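Local coordinates for penicillin-binding protein 2B (Streptococcus pneumoniae, PDB 2WAD), which binds penicillin and probably forms, as a transpeptidase of the elongasome, the peptide cross-links between adjacent glycan strands of cell wall peptidoglycan, at residues L314-S319 and N671-H676. Sequence-based numbering, arbitrary orientation.
Unlike the reference sequence in segment 671-676: N674 (reference Gln), Q675 (reference Lys), H676 (reference Tyr). With ZN (zinc ion), chain F.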
loop_
_atom_site.group_PDB
_atom_site.type_symbol
_atom_site.label_atom_id
_atom_site.label_comp_id
_atom_site.label_asym_id
_atom_site.label_seq_id
_atom_site.Cartn_x
_atom_site.Cartn_y
_atom_site.Cartn_z
ATOM N N LEU A 314 0.959 2.103 16.951
ATOM C CA LEU A 314 0.611 0.704 17.175
ATOM C C LEU A 314 -0.526 0.467 18.178
ATOM O O LEU A 314 -1.379 -0.385 17.929
ATOM C CB LEU A 314 1.843 -0.070 17.646
ATOM C CG LEU A 314 2.568 -1.061 16.732
ATOM C CD1 LEU A 314 2.744 -0.455 15.365
ATOM C CD2 LEU A 314 3.911 -1.445 17.334
ATOM N N ALA A 315 -0.508 1.176 19.308
ATOM C CA ALA A 315 -1.478 0.977 20.376
ATOM C C ALA A 315 -2.869 1.339 19.867
ATOM O O ALA A 315 -3.821 0.574 20.056
ATOM C CB ALA A 315 -1.109 1.801 21.637
ATOM N N PHE A 316 -2.985 2.495 19.213
ATOM C CA PHE A 316 -4.246 2.861 18.569
ATOM C C PHE A 316 -4.692 1.798 17.554
ATOM O O PHE A 316 -5.819 1.286 17.593
ATOM C CB PHE A 316 -4.227 4.274 17.963
ATOM C CG PHE A 316 -5.568 4.718 17.487
ATOM C CD1 PHE A 316 -6.623 4.845 18.378
ATOM C CD2 PHE A 316 -5.802 4.947 16.143
ATOM C CE1 PHE A 316 -7.891 5.210 17.936
ATOM C CE2 PHE A 316 -7.057 5.320 15.687
ATOM C CZ PHE A 316 -8.101 5.449 16.578
ATOM N N GLN A 317 -3.781 1.428 16.669
ATOM C CA GLN A 317 -4.098 0.430 15.657
ATOM C C GLN A 317 -4.540 -0.895 16.281
ATOM O O GLN A 317 -5.454 -1.535 15.769
ATOM C CB GLN A 317 -2.937 0.254 14.666
ATOM C CG GLN A 317 -3.119 -0.906 13.670
ATOM C CD GLN A 317 -3.771 -0.500 12.352
ATOM O OE1 GLN A 317 -4.091 0.669 12.139
ATOM N NE2 GLN A 317 -3.917 -1.455 11.440
ATOM N N ASP A 318 -3.907 -1.299 17.387
ATOM C CA ASP A 318 -4.237 -2.534 18.087
ATOM C C ASP A 318 -5.656 -2.457 18.637
ATOM O O ASP A 318 -6.411 -3.435 18.600
ATOM C CB ASP A 318 -3.285 -2.790 19.269
ATOM C CG ASP A 318 -1.893 -3.222 18.835
ATOM O OD1 ASP A 318 -1.681 -3.561 17.652
ATOM O OD2 ASP A 318 -1.005 -3.249 19.702
ATOM N N SER A 319 -6.007 -1.300 19.176
ATOM C CA SER A 319 -7.300 -1.185 19.832
ATOM C C SER A 319 -8.439 -1.090 18.804
ATOM O O SER A 319 -9.509 -1.665 18.989
ATOM C CB SER A 319 -7.283 -0.110 20.931
ATOM O OG SER A 319 -7.343 1.186 20.393
ATOM N N ASN A 671 -14.248 7.648 20.124
ATOM C CA ASN A 671 -14.012 7.741 21.569
ATOM C C ASN A 671 -12.634 7.162 21.871
ATOM O O ASN A 671 -11.913 7.684 22.709
ATOM C CB ASN A 671 -15.030 6.921 22.369
ATOM C CG ASN A 671 -16.378 7.590 22.497
ATOM O OD1 ASN A 671 -16.504 8.793 22.313
ATOM N ND2 ASN A 671 -17.390 6.811 22.890
ATOM N N LEU A 672 -12.265 6.067 21.208
ATOM C CA LEU A 672 -10.953 5.461 21.470
ATOM C C LEU A 672 -9.859 6.470 21.186
ATOM O O LEU A 672 -8.925 6.640 21.971
ATOM C CB LEU A 672 -10.727 4.190 20.659
ATOM C CG LEU A 672 -11.301 2.893 21.244
ATOM C CD1 LEU A 672 -11.391 1.769 20.214
ATOM C CD2 LEU A 672 -10.550 2.426 22.507
ATOM N N TYR A 673 -9.996 7.165 20.062
ATOM C CA TYR A 673 -9.025 8.185 19.684
ATOM C C TYR A 673 -8.949 9.361 20.647
ATOM O O TYR A 673 -7.852 9.845 20.951
ATOM C CB TYR A 673 -9.319 8.729 18.287
ATOM C CG TYR A 673 -8.201 9.612 17.787
ATOM C CD1 TYR A 673 -6.948 9.082 17.501
ATOM C CD2 TYR A 673 -8.389 10.979 17.623
ATOM C CE1 TYR A 673 -5.902 9.896 17.057
ATOM C CE2 TYR A 673 -7.371 11.787 17.150
ATOM C CZ TYR A 673 -6.129 11.240 16.868
ATOM O OH TYR A 673 -5.110 12.043 16.428
ATOM N N ASN A 674 -10.113 9.842 21.077
ATOM C CA ASN A 674 -10.198 10.932 22.052
ATOM C C ASN A 674 -9.519 10.633 23.389
ATOM O O ASN A 674 -8.827 11.474 23.935
ATOM C CB ASN A 674 -11.641 11.361 22.316
ATOM C CG ASN A 674 -11.704 12.685 23.058
ATOM O OD1 ASN A 674 -10.935 13.601 22.759
ATOM N ND2 ASN A 674 -12.602 12.792 24.035
ATOM N N GLN A 675 -9.721 9.429 23.906
ATOM C CA GLN A 675 -8.941 8.916 25.023
ATOM C C GLN A 675 -7.443 9.052 24.724
ATOM O O GLN A 675 -6.678 9.579 25.527
ATOM C CB GLN A 675 -9.297 7.435 25.201
ATOM C CG GLN A 675 -9.332 6.949 26.627
ATOM C CD GLN A 675 -9.895 5.542 26.760
ATOM O OE1 GLN A 675 -10.837 5.169 26.054
ATOM N NE2 GLN A 675 -9.324 4.758 27.675
ATOM N N HIS A 676 -7.027 8.581 23.551
ATOM C CA HIS A 676 -5.612 8.436 23.209
ATOM C C HIS A 676 -4.919 9.755 22.838
ATOM O O HIS A 676 -3.720 9.916 23.032
ATOM C CB HIS A 676 -5.458 7.394 22.098
ATOM C CG HIS A 676 -4.104 7.391 21.466
ATOM N ND1 HIS A 676 -3.053 6.646 21.961
ATOM C CD2 HIS A 676 -3.624 8.059 20.390
ATOM C CE1 HIS A 676 -1.986 6.848 21.208
ATOM N NE2 HIS A 676 -2.304 7.699 20.249
HETATM ZN ZN ZN F . -3.678 5.134 23.703
#
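F316 and Y673 meet in a T-shaped aromatic pair where the first and last helices of the transpeptidase domain, 314-334 and 661-676, pack together. These are the N- and C-terminal helices that lie side by side against the central antiparallel sheet in the penicillin-binding protein and serine beta-lactamase fold. The two short segments run nearly antiparallel, at 156°, with their axes 10.6 Å apart.

Aromatic contacts dominate. Y673 directs its ring edge at the F316 face, with centroids 5.4 Å apart and planes at 69°; its CD1 stands above the plane, displaced toward the rim. F316 holds CG anti to its backbone N (chi1 -172°), which sends the ring across to the opposing helix until CE1 lies 3.6 Å from Y673 N. The same ring edge meets the L672 carbonyl carbon, so the phenyl group packs against main chain as well as side chains. H676 completes an aromatic cluster; its imidazole is nearly parallel to the F316 ring but slid well aside, with little overlap. Both members of the T-shaped pair also touch strand 355-363, F316 at S357 and Y673 at L356.

Aliphatic contacts extend the interface on the side of L672. Its CB approaches F316 CE1 at 4.1 Å, while both its methyl groups face the hydroxyl of S319 from the same side, CD2 lying 4.0 Å from S319 OG. This is van der Waals packing against a polar atom, one helical turn beyond F316.

Metal binding marks the end of helix 661-676. H676, which differs from the reference sequence and also touches a crystal neighbour, coordinates a zinc ion, with ND1 2.4 Å from the metal.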